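PDB 3HDX: SusD superfamily protein, which probably binds polysaccharide at the outer membrane as a SusD-family protein of carbohydrate metabolism. Local coordinates for residues 220-223 and 224-228; 359-362 and 363-367; 210-213 and 214-217; 377-380 and 381-384; 255-259 and 260-264. One frame throughout, in Å; residues are numbered along the deposited sequence. Where two conformers were deposited one is given.

Interaction 1 (220-223 and 224-228); sequences SAFI and IDHAS
The phenyl ring of F222 and the imidazole of H226 lie one on the other in an offset stack. Their centroids are 3.9 Å apart and the planes are tilted by 21°. On the F222 ring, ND1 of H226 sits above the middle of one face. On the H226 ring, CZ of F222 sits over one face, shifted toward the rim. The tilt brings one side of the pair closer, with CE1 of F222 3.2 Å from CE1 of H226. At the edge of the imidazole, in its plane, ND1 of H226 donates to the backbone O of F222 over 2.8 Å. That bond and the stack together fix the rotation of the imidazole. The F222 ring swings out from the helix with CG anti to the backbone N (chi1 -170°). H226 CG lies beside its own backbone N (chi1 -66°), which turns the imidazole back over the F222 ring. F222 also meets the ring of Y200 and touches Y172.

This is the last turn of helix 213-226 in this SusD-family fold. The regular i to i+4 bonds run up to here: I224 N to S220 O at 3.0 Å and D225 N to A221 O at 2.9 Å. The next N-H, that of H226, makes only a weak bond to F222 O. H226 N also donates to I223 O at 3.2 Å, from well above the carbonyl plane. F222 O therefore accepts from both the backbone and the side chain of H226. I224 lays CG1 3.4 Å from S220 O. The hydroxyl of S220 turns back to A216 O.

Interaction 2 (359-362 and 363-367); sequences VFTR and LEDIT
R362 and T361 meet the first turn of helix 363-376, where strand 358-361 runs straight into the helix. R362 stands at the N-cap position, and its backbone O takes the N-H of I366 at 3.2 Å, closing the first turn. The strand and helix segments have axes 32° apart.

The R362 side chain sets off between its own backbone N and carbonyl carbon (chi1 55°) and then runs extended from CG to NE. This places NH1 of R362 2.9 Å from OE1 of E364. The salt bridge is bent and its hydrogen bond weak, with the guanidinium and carboxylate planes 57° apart. NH2 also pairs with E427 and NH1 with E423, both in salt bridges, and OE2 of E364 is bound by T235 N. An alanine in place of R362 would probably leave E423 and E427 without this salt-bridge partner and free E364 OE1 from its grip.

D365 points at the strand and is held on several sides. Its OD1 pairs with R420, and H205 NE2 also binds OD2. T361 gives its hydroxyl to the anti lone pair of D365 OD2 over 2.6 Å, and CD1 of I366 rests 3.4 Å from that same OG1.

Interaction 3 (210-213 and 214-217); sequences QGNY and AEAE
N212 and E215 carry the polar side-chain contact. The backbone N of E215 donates to OD1 of N212 over 3.3 Å, a capping bond. The N-H points well at the oxygen (164°), but it comes from above the amide plane and not along a lone pair. N212 reaches it with CG anti to its backbone N (chi1 -176°), which turns the amide toward the helix start. The two side chains cross at a slant, with amide and carboxylate planes 50° apart. ND2 of N212 lies against the E215 carboxylate, 3.1 Å from OE1 of E215, at an angle too poor for a hydrogen bond. Two other polar ends find partners on helix 363-376. The OH of Y213 is bonded to E372, and the E217 carboxylate forms a salt bridge with R370.

N212 is thus the N-cap of helix 213-226. Just before it, G211 ends helix 196-209 in a Schellman motif, with positive phi. The segment is the tight turn between two consecutive helices, consistent with the TPR-like helical architecture of the family.

The backbone bonds start the new helix. A216 N binds N212 O at 3.0 Å. E217 N binds Y213 O at 2.9 Å.

The apolar contacts lie on the buried side. CB of A216 approaches the Y213 ring obliquely, 4.2 Å from CD1 of Y213. The Y213 ring is packed further against A373 and A376 of helix 363-376. CB of A216 touches C207 of helix 196-209.

Interaction 4 (377-380 and 381-384); sequences LNRS and TEAV
R379 and E382 form the solvent side of this contact, and S380 with A383 and V384 the packed side. Both charged residues are exposed. R379 grips the carboxylate side-on with two nitrogens: NE meets OE2 of E382 at 3.0 Å and NH2 meets OE1 at 2.8 Å. Both bonds are nearly straight. The carboxylate oxygens lie close to the guanidinium plane, but the two planes are turned 39° against each other. NH2 arrives on the syn side of OE1, whereas NE comes to OE2 from above the carboxylate plane. A bend in the arginine chain at chi3 (57°) turns NE and NH2 toward the E382 carboxylate; E382 runs out extended beyond CG to meet them.

The inner side is backbone and small side chains. CB of A383 lies 3.4 Å from the backbone O of S380, and CG2 of V384 is 3.6 Å from that same oxygen. S380 and V384 press on L412 of helix 409-423 and on F401, while A383 packs on L374 and C375 of helix 363-376.

Between the two sides, the backbone O of R379 takes the N-H of A383 at 3.2 Å, and that of E382 weakly. R379 is the N-cap residue of helix 380-391. N378 ends helix 363-376. Within the SusD family region this makes a tight turn between two consecutive helices, a Schellman motif followed at once by a new N-cap.

Interaction 5 (255-259 and 260-264); sequences GSRIL and GFNFA. With EDO (1,2-ethanediol), chain I.
The backbone passes from the 3-10 segment 255-256 through a classic beta bulge, where I258 and L259 both face T361, into strand 259-261. The strand pairs antiparallel with 358-361 in a small two-stranded sheet.

R257 and N262 come from opposite directions, with guanidinium and amide planes 77° apart. NH2 of R257 is 3.3 Å from OD1 of N262, but the angle is too poor for a direct bond. A water joins them instead. It accepts from R257 NE at 2.8 Å, in the guanidinium plane, and donates to N262 OD1 at 3.0 Å. The chain of R257 bends at chi3 (-65°) to bring NE to that water. The outer nitrogens are bound to backbone oxygens of S249, L246 and G191, and N262 OD1 also accepts from S357. A leucine in place of R257 would probably leave the carbonyls of L246 and S249 without these donors and the water without its N-H.

L259 and F261 lie side by side and point the same way, with CD2 of L259 3.6 Å from CE2 of F261. The ring is met obliquely.

An ethanediol, probably from the crystallisation liquor, sits along the backbone here. Its O2 donates to R257 O at 2.8 Å and also binds the water, while O1 takes the N-H of G260 at 2.9 Å and donates to G260 O at 3.1 Å.

Overall arrangement
From the N terminus, interaction 3 comes first and closes the turn between helices 196-209 and 213-226. Interaction 1 follows at the far end of helix 213-226. Interaction 5 then starts strand 259-261, and interaction 2 leads its partner strand 358-361 into helix 363-376. Interaction 4 closes the turn from that helix into helix 380-391. All five are local and in series; none nests or crosses. Folding still brings them together. Interactions 5 and 2 share the small sheet. Interaction 1 touches interaction 5 through I223 on I258, and interaction 2 through S220, I223, I224 and A227. At the other end of the helices, L377 of interaction 4 rests on Y213, A214 and E217 of interaction 3.

Interaction 1 (220-223 and 224-228)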
loop_
_atom_site.group_PDB
_atom_site.type_symbol
_atom_site.label_atom_id
_atom_site.label_comp_id
_atom_site.label_asym_id
_atom_site.label_seq_id
_atom_site.Cartn_x
_atom_site.Cartn_y
_atom_site.Cartn_z
ATOM N N SER A 220 8.458 12.721 -3.880
ATOM C CA SER A 220 7.627 12.295 -5.015
ATOM C C SER A 220 8.303 12.722 -6.326
ATOM O O SER A 220 8.352 11.962 -7.308
ATOM C CB SER A 220 6.219 12.902 -4.911
ATOM O OG SER A 220 5.529 12.460 -3.755
ATOM N N ALA A 221 8.825 13.953 -6.344
ATOM C CA ALA A 221 9.558 14.476 -7.517
ATOM C C ALA A 221 10.758 13.590 -7.846
ATOM O O ALA A 221 10.983 13.215 -8.984
ATOM C CB ALA A 221 9.996 15.939 -7.283
ATOM N N PHE A 222 11.482 13.180 -6.824
ATOM C CA PHE A 222 12.677 12.368 -7.027
ATOM C C PHE A 222 12.291 11.042 -7.690
ATOM O O PHE A 222 12.937 10.569 -8.621
ATOM C CB PHE A 222 13.423 12.120 -5.710
ATOM C CG PHE A 222 14.753 11.494 -5.896
ATOM C CD1 PHE A 222 15.873 12.300 -6.086
ATOM C CD2 PHE A 222 14.898 10.121 -5.940
ATOM C CE1 PHE A 222 17.143 11.723 -6.319
ATOM C CE2 PHE A 222 16.141 9.516 -6.213
ATOM C CZ PHE A 222 17.279 10.338 -6.375
ATOM N N ILE A 223 11.217 10.441 -7.200
ATOM C CA ILE A 223 10.717 9.197 -7.767
ATOM C C ILE A 223 10.337 9.319 -9.245
ATOM O O ILE A 223 10.757 8.523 -10.088
ATOM C CB ILE A 223 9.514 8.640 -6.941
ATOM C CG1 ILE A 223 9.948 8.285 -5.521
ATOM C CG2 ILE A 223 8.916 7.413 -7.626
ATOM C CD1 ILE A 223 8.761 8.247 -4.537
ATOM N N ILE A 224 9.545 10.343 -9.546
ATOM C CA ILE A 224 9.098 10.589 -10.910
ATOM C C ILE A 224 10.278 10.820 -11.837
ATOM O O ILE A 224 10.332 10.259 -12.956
ATOM C CB ILE A 224 8.133 11.803 -10.952
ATOM C CG1 ILE A 224 6.812 11.428 -10.250
ATOM C CG2 ILE A 224 7.864 12.266 -12.396
ATOM C CD1 ILE A 224 5.953 12.596 -9.783
ATOM N N ASP A 225 11.236 11.599 -11.342
ATOM C CA ASP A 225 12.408 11.954 -12.150
ATOM C C ASP A 225 13.392 10.810 -12.334
ATOM O O ASP A 225 14.215 10.899 -13.221
ATOM C CB ASP A 225 13.089 13.202 -11.604
ATOM C CG ASP A 225 12.216 14.452 -11.704
ATOM O OD1 ASP A 225 11.304 14.482 -12.579
ATOM O OD2 ASP A 225 12.456 15.387 -10.896
ATOM N N HIS A 226 13.352 9.781 -11.489
ATOM C CA HIS A 226 14.233 8.633 -11.643
ATOM C C HIS A 226 13.522 7.338 -12.007
ATOM O O HIS A 226 14.149 6.269 -11.969
ATOM C CB HIS A 226 15.037 8.450 -10.357
ATOM C CG HIS A 226 15.980 9.574 -10.109
ATOM N ND1 HIS A 226 15.573 10.756 -9.552
ATOM C CD2 HIS A 226 17.274 9.747 -10.481
ATOM C CE1 HIS A 226 16.610 11.575 -9.476
ATOM N NE2 HIS A 226 17.659 10.984 -10.031
ATOM N N ALA A 227 12.252 7.426 -12.413
ATOM C CA ALA A 227 11.450 6.217 -12.671
ATOM C C ALA A 227 12.119 5.273 -13.685
ATOM O O ALA A 227 12.049 4.047 -13.549
ATOM C CB ALA A 227 10.053 6.616 -13.163
ATOM N N SER A 228 12.738 5.854 -14.716
ATOM C CA SER A 228 13.394 5.009 -15.749
ATOM C C SER A 228 14.495 4.128 -15.165
ATOM O O SER A 228 14.760 3.041 -15.702
ATOM C CB SER A 228 13.941 5.831 -16.928
ATOM O OG SER A 228 15.010 6.631 -16.507
#

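Interaction 2 (359-362 and 363-367)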
loop_
_atom_site.group_PDB
_atom_site.type_symbol
_atom_site.label_atom_id
_atom_site.label_comp_id
_atom_site.label_asym_id
_atom_site.label_seq_id
_atom_site.Cartn_x
_atom_site.Cartn_y
_atom_site.Cartn_z
ATOM N N VAL A 359 -0.006 -4.092 -4.679
ATOM C CA VAL A 359 0.682 -2.945 -5.273
ATOM C C VAL A 359 0.513 -1.783 -4.318
ATOM O O VAL A 359 -0.542 -1.140 -4.265
ATOM C CB VAL A 359 0.189 -2.607 -6.660
ATOM C CG1 VAL A 359 0.919 -1.347 -7.191
ATOM C CG2 VAL A 359 0.337 -3.849 -7.618
ATOM N N PHE A 360 1.544 -1.562 -3.496
ATOM C CA PHE A 360 1.488 -0.462 -2.567
ATOM C C PHE A 360 1.499 0.865 -3.297
ATOM O O PHE A 360 0.737 1.755 -2.955
ATOM C CB PHE A 360 2.584 -0.547 -1.511
ATOM C CG PHE A 360 2.594 0.619 -0.585
ATOM C CD1 PHE A 360 1.655 0.735 0.448
ATOM C CD2 PHE A 360 3.487 1.660 -0.768
ATOM C CE1 PHE A 360 1.678 1.883 1.300
ATOM C CE2 PHE A 360 3.480 2.764 0.081
ATOM C CZ PHE A 360 2.569 2.874 1.071
ATOM N N THR A 361 2.398 0.991 -4.274
ATOM C CA THR A 361 2.504 2.202 -5.064
ATOM C C THR A 361 3.038 1.936 -6.457
ATOM O O THR A 361 3.642 0.908 -6.765
ATOM C CB THR A 361 3.349 3.281 -4.348
ATOM O OG1 THR A 361 3.209 4.547 -5.020
ATOM C CG2 THR A 361 4.824 2.903 -4.230
ATOM N N ARG A 362 2.783 2.921 -7.284
ATOM C CA ARG A 362 3.094 2.965 -8.689
ATOM C C ARG A 362 3.120 4.438 -9.101
ATOM O O ARG A 362 2.695 5.319 -8.338
ATOM C CB ARG A 362 2.086 2.153 -9.517
ATOM C CG ARG A 362 0.616 2.544 -9.315
ATOM C CD ARG A 362 -0.268 1.459 -9.956
ATOM N NE ARG A 362 -1.711 1.685 -9.791
ATOM C CZ ARG A 362 -2.475 2.373 -10.636
ATOM N NH1 ARG A 362 -1.963 3.016 -11.670
ATOM N NH2 ARG A 362 -3.773 2.455 -10.416
ATOM N N LEU A 363 3.574 4.707 -10.328
ATOM C CA LEU A 363 3.763 6.103 -10.755
ATOM C C LEU A 363 2.531 6.982 -10.648
ATOM O O LEU A 363 2.628 8.158 -10.286
ATOM C CB LEU A 363 4.397 6.241 -12.155
ATOM C CG LEU A 363 5.928 6.166 -12.145
ATOM C CD1 LEU A 363 6.477 6.092 -13.569
ATOM C CD2 LEU A 363 6.570 7.304 -11.383
ATOM N N GLU A 364 1.360 6.416 -10.906
ATOM C CA GLU A 364 0.130 7.232 -10.856
ATOM C C GLU A 364 -0.144 7.729 -9.424
ATOM O O GLU A 364 -0.605 8.862 -9.215
ATOM C CB GLU A 364 -1.092 6.474 -11.406
ATOM C CG GLU A 364 -1.056 6.172 -12.921
ATOM C CD GLU A 364 -0.184 5.012 -13.346
ATOM O OE1 GLU A 364 0.462 4.358 -12.475
ATOM O OE2 GLU A 364 -0.181 4.736 -14.558
ATOM N N ASP A 365 0.087 6.853 -8.451
ATOM C CA ASP A 365 -0.050 7.215 -7.027
ATOM C C ASP A 365 0.883 8.385 -6.681
ATOM O O ASP A 365 0.444 9.408 -6.160
ATOM C CB ASP A 365 0.209 6.030 -6.113
ATOM C CG ASP A 365 0.350 6.438 -4.648
ATOM O OD1 ASP A 365 -0.485 7.244 -4.168
ATOM O OD2 ASP A 365 1.317 5.968 -3.988
ATOM N N ILE A 366 2.167 8.205 -6.998
ATOM C CA ILE A 366 3.178 9.195 -6.663
ATOM C C ILE A 366 2.943 10.535 -7.392
ATOM O O ILE A 366 3.152 11.598 -6.821
ATOM C CB ILE A 366 4.601 8.651 -6.914
ATOM C CG1 ILE A 366 4.876 7.405 -6.029
ATOM C CG2 ILE A 366 5.667 9.721 -6.665
ATOM C CD1 ILE A 366 4.755 7.578 -4.539
ATOM N N THR A 367 2.450 10.464 -8.632
ATOM C CA THR A 367 2.124 11.648 -9.415
ATOM C C THR A 367 0.962 12.405 -8.814
ATOM O O THR A 367 1.039 13.636 -8.664
ATOM C CB THR A 367 1.896 11.268 -10.881
ATOM O OG1 THR A 367 3.098 10.643 -11.365
ATOM C CG2 THR A 367 1.488 12.482 -11.758
#

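Interaction 3 (210-213 and 214-217)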
loop_
_atom_site.group_PDB
_atom_site.type_symbol
_atom_site.label_atom_id
_atom_site.label_comp_id
_atom_site.label_asym_id
_atom_site.label_seq_id
_atom_site.Cartn_x
_atom_site.Cartn_y
_atom_site.Cartn_z
ATOM N N GLN A 210 2.012 12.820 7.714
ATOM C CA GLN A 210 2.353 13.775 8.773
ATOM C C GLN A 210 2.057 15.224 8.416
ATOM O O GLN A 210 2.300 16.115 9.230
ATOM C CB GLN A 210 3.847 13.674 9.110
ATOM C CG GLN A 210 4.256 12.362 9.639
ATOM C CD GLN A 210 5.718 12.417 10.040
ATOM O OE1 GLN A 210 6.601 12.680 9.204
ATOM N NE2 GLN A 210 5.965 12.263 11.329
ATOM N N GLY A 211 1.572 15.476 7.200
ATOM C CA GLY A 211 1.340 16.841 6.732
ATOM C C GLY A 211 2.586 17.593 6.326
ATOM O O GLY A 211 2.527 18.811 6.127
ATOM N N ASN A 212 3.705 16.870 6.182
ATOM C CA ASN A 212 4.986 17.471 5.775
ATOM C C ASN A 212 5.056 17.413 4.265
ATOM O O ASN A 212 5.769 16.597 3.674
ATOM C CB ASN A 212 6.171 16.771 6.413
ATOM C CG ASN A 212 7.530 17.460 6.077
ATOM O OD1 ASN A 212 7.637 18.398 5.235
ATOM N ND2 ASN A 212 8.566 16.985 6.752
ATOM N N TYR A 213 4.291 18.304 3.639
ATOM C CA TYR A 213 4.199 18.296 2.192
ATOM C C TYR A 213 5.404 18.825 1.440
ATOM O O TYR A 213 5.584 18.447 0.311
ATOM C CB TYR A 213 2.879 18.940 1.751
ATOM C CG TYR A 213 1.674 18.040 2.020
ATOM C CD1 TYR A 213 1.464 16.917 1.252
ATOM C CD2 TYR A 213 0.727 18.351 3.005
ATOM C CE1 TYR A 213 0.357 16.114 1.433
ATOM C CE2 TYR A 213 -0.404 17.542 3.195
ATOM C CZ TYR A 213 -0.582 16.422 2.387
ATOM O OH TYR A 213 -1.694 15.599 2.502
ATOM N N ALA A 214 6.197 19.693 2.053
ATOM C CA ALA A 214 7.442 20.127 1.428
ATOM C C ALA A 214 8.333 18.900 1.125
ATOM O O ALA A 214 8.812 18.735 0.002
ATOM C CB ALA A 214 8.187 21.154 2.317
ATOM N N GLU A 215 8.498 18.027 2.113
ATOM C CA GLU A 215 9.293 16.810 1.942
ATOM C C GLU A 215 8.576 15.796 1.042
ATOM O O GLU A 215 9.213 15.158 0.159
ATOM C CB GLU A 215 9.711 16.197 3.274
ATOM C CG GLU A 215 10.684 17.078 4.029
ATOM C CD GLU A 215 11.186 16.457 5.368
ATOM O OE1 GLU A 215 10.950 15.296 5.684
ATOM O OE2 GLU A 215 11.793 17.155 6.166
ATOM N N ALA A 216 7.244 15.682 1.180
ATOM C CA ALA A 216 6.504 14.767 0.320
ATOM C C ALA A 216 6.675 15.145 -1.164
ATOM O O ALA A 216 6.814 14.281 -2.024
ATOM C CB ALA A 216 5.012 14.723 0.678
ATOM N N GLU A 217 6.652 16.439 -1.448
ATOM C CA GLU A 217 6.791 16.923 -2.827
ATOM C C GLU A 217 8.190 16.577 -3.362
ATOM O O GLU A 217 8.317 16.059 -4.485
ATOM C CB GLU A 217 6.499 18.435 -2.877
ATOM C CG GLU A 217 6.190 18.998 -4.260
ATOM C CD GLU A 217 7.373 19.131 -5.170
ATOM O OE1 GLU A 217 8.499 19.373 -4.654
ATOM O OE2 GLU A 217 7.145 18.997 -6.428
#

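Interaction 4 (377-380 and 381-384)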
loop_
_atom_site.group_PDB
_atom_site.type_symbol
_atom_site.label_atom_id
_atom_site.label_comp_id
_atom_site.label_asym_id
_atom_site.label_seq_id
_atom_site.Cartn_x
_atom_site.Cartn_y
_atom_site.Cartn_z
ATOM N N LEU A 377 1.127 23.157 -0.543
ATOM C CA LEU A 377 2.149 24.190 -0.548
ATOM C C LEU A 377 1.724 25.479 -1.262
ATOM O O LEU A 377 2.548 26.365 -1.465
ATOM C CB LEU A 377 3.408 23.619 -1.217
ATOM C CG LEU A 377 4.098 22.435 -0.523
ATOM C CD1 LEU A 377 5.066 21.733 -1.460
ATOM C CD2 LEU A 377 4.761 22.928 0.738
ATOM N N ASN A 378 0.434 25.599 -1.591
ATOM C CA ASN A 378 -0.132 26.767 -2.280
ATOM C C ASN A 378 0.527 26.993 -3.657
ATOM O O ASN A 378 0.783 28.134 -4.083
ATOM C CB ASN A 378 -0.088 28.012 -1.372
ATOM C CG ASN A 378 -1.137 29.068 -1.760
ATOM O OD1 ASN A 378 -2.195 28.761 -2.346
ATOM N ND2 ASN A 378 -0.854 30.317 -1.401
ATOM N N ARG A 379 0.785 25.880 -4.359
ATOM C CA ARG A 379 1.337 25.830 -5.705
ATOM C C ARG A 379 0.385 25.043 -6.613
ATOM O O ARG A 379 0.757 24.205 -7.388
ATOM C CB ARG A 379 2.755 25.280 -5.665
ATOM C CG ARG A 379 3.704 26.243 -4.951
ATOM C CD ARG A 379 5.015 25.554 -4.537
ATOM N NE ARG A 379 5.688 24.979 -5.682
ATOM C CZ ARG A 379 6.729 24.142 -5.614
ATOM N NH1 ARG A 379 7.229 23.762 -4.434
ATOM N NH2 ARG A 379 7.254 23.647 -6.719
ATOM N N SER A 380 -0.895 25.401 -6.521
ATOM C CA SER A 380 -1.963 24.731 -7.278
ATOM C C SER A 380 -1.802 24.732 -8.780
ATOM O O SER A 380 -2.120 23.749 -9.409
ATOM C CB SER A 380 -3.321 25.321 -6.874
ATOM O OG SER A 380 -3.476 25.146 -5.493
ATOM N N THR A 381 -1.283 25.824 -9.374
ATOM C CA THR A 381 -1.083 25.870 -10.808
ATOM C C THR A 381 -0.138 24.749 -11.256
ATOM O O THR A 381 -0.364 24.103 -12.246
ATOM C CB THR A 381 -0.575 27.279 -11.251
ATOM O OG1 THR A 381 -1.359 28.300 -10.595
ATOM C CG2 THR A 381 -0.676 27.404 -12.733
ATOM N N GLU A 382 0.912 24.506 -10.471
ATOM C CA GLU A 382 1.833 23.419 -10.778
ATOM C C GLU A 382 1.201 22.025 -10.571
ATOM O O GLU A 382 1.523 21.084 -11.293
ATOM C CB GLU A 382 3.093 23.567 -9.925
ATOM C CG GLU A 382 3.890 24.857 -10.201
ATOM C CD GLU A 382 4.954 25.082 -9.159
ATOM O OE1 GLU A 382 5.809 24.186 -9.103
ATOM O OE2 GLU A 382 4.895 26.070 -8.383
ATOM N N ALA A 383 0.282 21.895 -9.608
ATOM C CA ALA A 383 -0.375 20.624 -9.346
ATOM C C ALA A 383 -1.176 20.120 -10.541
ATOM O O ALA A 383 -1.253 18.902 -10.799
ATOM C CB ALA A 383 -1.297 20.757 -8.125
ATOM N N VAL A 384 -1.769 21.065 -11.281
ATOM C CA VAL A 384 -2.655 20.724 -12.399
ATOM C C VAL A 384 -1.955 19.898 -13.449
ATOM O O VAL A 384 -2.552 18.940 -13.957
ATOM C CB VAL A 384 -3.328 22.006 -13.014
ATOM C CG1 VAL A 384 -4.050 21.688 -14.321
ATOM C CG2 VAL A 384 -4.289 22.656 -12.001
#

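Interaction 5 (255-259 and 260-264)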
loop_
_atom_site.group_PDB
_atom_site.type_symbol
_atom_site.label_atom_id
_atom_site.label_comp_id
_atom_site.label_asym_id
_atom_site.label_seq_id
_atom_site.Cartn_x
_atom_site.Cartn_y
_atom_site.Cartn_z
ATOM N N GLY A 255 8.037 -3.903 -13.488
ATOM C CA GLY A 255 8.852 -2.821 -12.957
ATOM C C GLY A 255 8.051 -1.594 -12.515
ATOM O O GLY A 255 8.533 -0.769 -11.735
ATOM N N SER A 256 6.830 -1.488 -13.026
ATOM C CA SER A 256 5.934 -0.415 -12.660
ATOM C C SER A 256 5.319 -0.563 -11.270
ATOM O O SER A 256 4.707 0.400 -10.760
ATOM C CB SER A 256 4.886 -0.204 -13.749
ATOM O OG SER A 256 5.511 0.212 -14.975
ATOM N N ARG A 257 5.503 -1.731 -10.649
ATOM C CA ARG A 257 5.154 -1.904 -9.208
ATOM C C ARG A 257 6.340 -1.317 -8.437
ATOM O O ARG A 257 7.347 -2.001 -8.217
ATOM C CB ARG A 257 4.893 -3.343 -8.850
ATOM C CG ARG A 257 3.768 -3.994 -9.587
ATOM C CD ARG A 257 3.399 -5.320 -8.960
ATOM N NE ARG A 257 4.475 -6.305 -9.068
ATOM C CZ ARG A 257 4.625 -7.246 -10.015
ATOM N NH1 ARG A 257 3.797 -7.356 -11.062
ATOM N NH2 ARG A 257 5.651 -8.090 -9.934
ATOM N N ILE A 258 6.264 -0.029 -8.111
ATOM C CA ILE A 258 7.360 0.662 -7.410
ATOM C C ILE A 258 7.618 0.007 -6.045
ATOM O O ILE A 258 8.778 -0.145 -5.656
ATOM C CB ILE A 258 7.098 2.170 -7.302
ATOM C CG1 ILE A 258 7.087 2.790 -8.695
ATOM C CG2 ILE A 258 8.169 2.881 -6.384
ATOM C CD1 ILE A 258 6.687 4.253 -8.703
ATOM N N LEU A 259 6.533 -0.360 -5.363
ATOM C CA LEU A 259 6.592 -1.139 -4.116
ATOM C C LEU A 259 5.403 -2.082 -4.100
ATOM O O LEU A 259 4.237 -1.639 -4.196
ATOM C CB LEU A 259 6.601 -0.219 -2.880
ATOM C CG LEU A 259 7.042 -0.827 -1.535
ATOM C CD1 LEU A 259 7.317 0.326 -0.555
ATOM C CD2 LEU A 259 6.074 -1.790 -0.926
ATOM N N GLY A 260 5.679 -3.371 -3.993
ATOM C CA GLY A 260 4.614 -4.352 -3.908
ATOM C C GLY A 260 5.116 -5.674 -3.395
ATOM O O GLY A 260 6.305 -5.795 -3.090
ATOM N N PHE A 261 4.191 -6.631 -3.252
ATOM C CA PHE A 261 4.486 -7.971 -2.710
ATOM C C PHE A 261 3.788 -8.996 -3.570
ATOM O O PHE A 261 2.593 -8.866 -3.879
ATOM C CB PHE A 261 4.034 -8.092 -1.250
ATOM C CG PHE A 261 4.683 -7.080 -0.378
ATOM C CD1 PHE A 261 5.941 -7.321 0.163
ATOM C CD2 PHE A 261 4.090 -5.841 -0.179
ATOM C CE1 PHE A 261 6.614 -6.307 0.893
ATOM C CE2 PHE A 261 4.750 -4.838 0.563
ATOM C CZ PHE A 261 6.011 -5.090 1.098
ATOM N N ASN A 262 4.561 -9.992 -3.980
ATOM C CA ASN A 262 4.096 -10.989 -4.937
ATOM C C ASN A 262 3.862 -12.350 -4.300
ATOM O O ASN A 262 4.506 -12.702 -3.305
ATOM C CB ASN A 262 5.148 -11.152 -6.040
ATOM C CG ASN A 262 5.608 -9.827 -6.597
ATOM O OD1 ASN A 262 4.794 -8.922 -6.820
ATOM N ND2 ASN A 262 6.917 -9.667 -6.733
ATOM N N PHE A 263 3.040 -13.159 -4.954
ATOM C CA PHE A 263 2.714 -14.500 -4.424
ATOM C C PHE A 263 3.278 -15.609 -5.326
ATOM O O PHE A 263 3.194 -15.482 -6.560
ATOM C CB PHE A 263 1.212 -14.573 -4.278
ATOM C CG PHE A 263 0.683 -13.628 -3.222
ATOM C CD1 PHE A 263 0.551 -12.246 -3.496
ATOM C CD2 PHE A 263 0.329 -14.109 -1.945
ATOM C CE1 PHE A 263 0.081 -11.360 -2.543
ATOM C CE2 PHE A 263 -0.160 -13.222 -0.958
ATOM C CZ PHE A 263 -0.295 -11.858 -1.256
ATOM N N ALA A 264 3.862 -16.659 -4.703
ATOM C CA ALA A 264 4.461 -17.838 -5.409
ATOM C C ALA A 264 3.715 -19.133 -5.069
ATOM O O ALA A 264 3.715 -19.581 -3.912
ATOM C CB ALA A 264 5.968 -17.984 -5.070
HETATM C C1 EDO I . 9.133 -4.493 -4.559
HETATM O O1 EDO I . 8.533 -3.710 -3.586
HETATM C C2 EDO I . 9.022 -3.871 -5.905
HETATM O O2 EDO I . 7.683 -4.041 -6.382
HETATM O O HOH W 1 5.533 -6.038 -6.456
#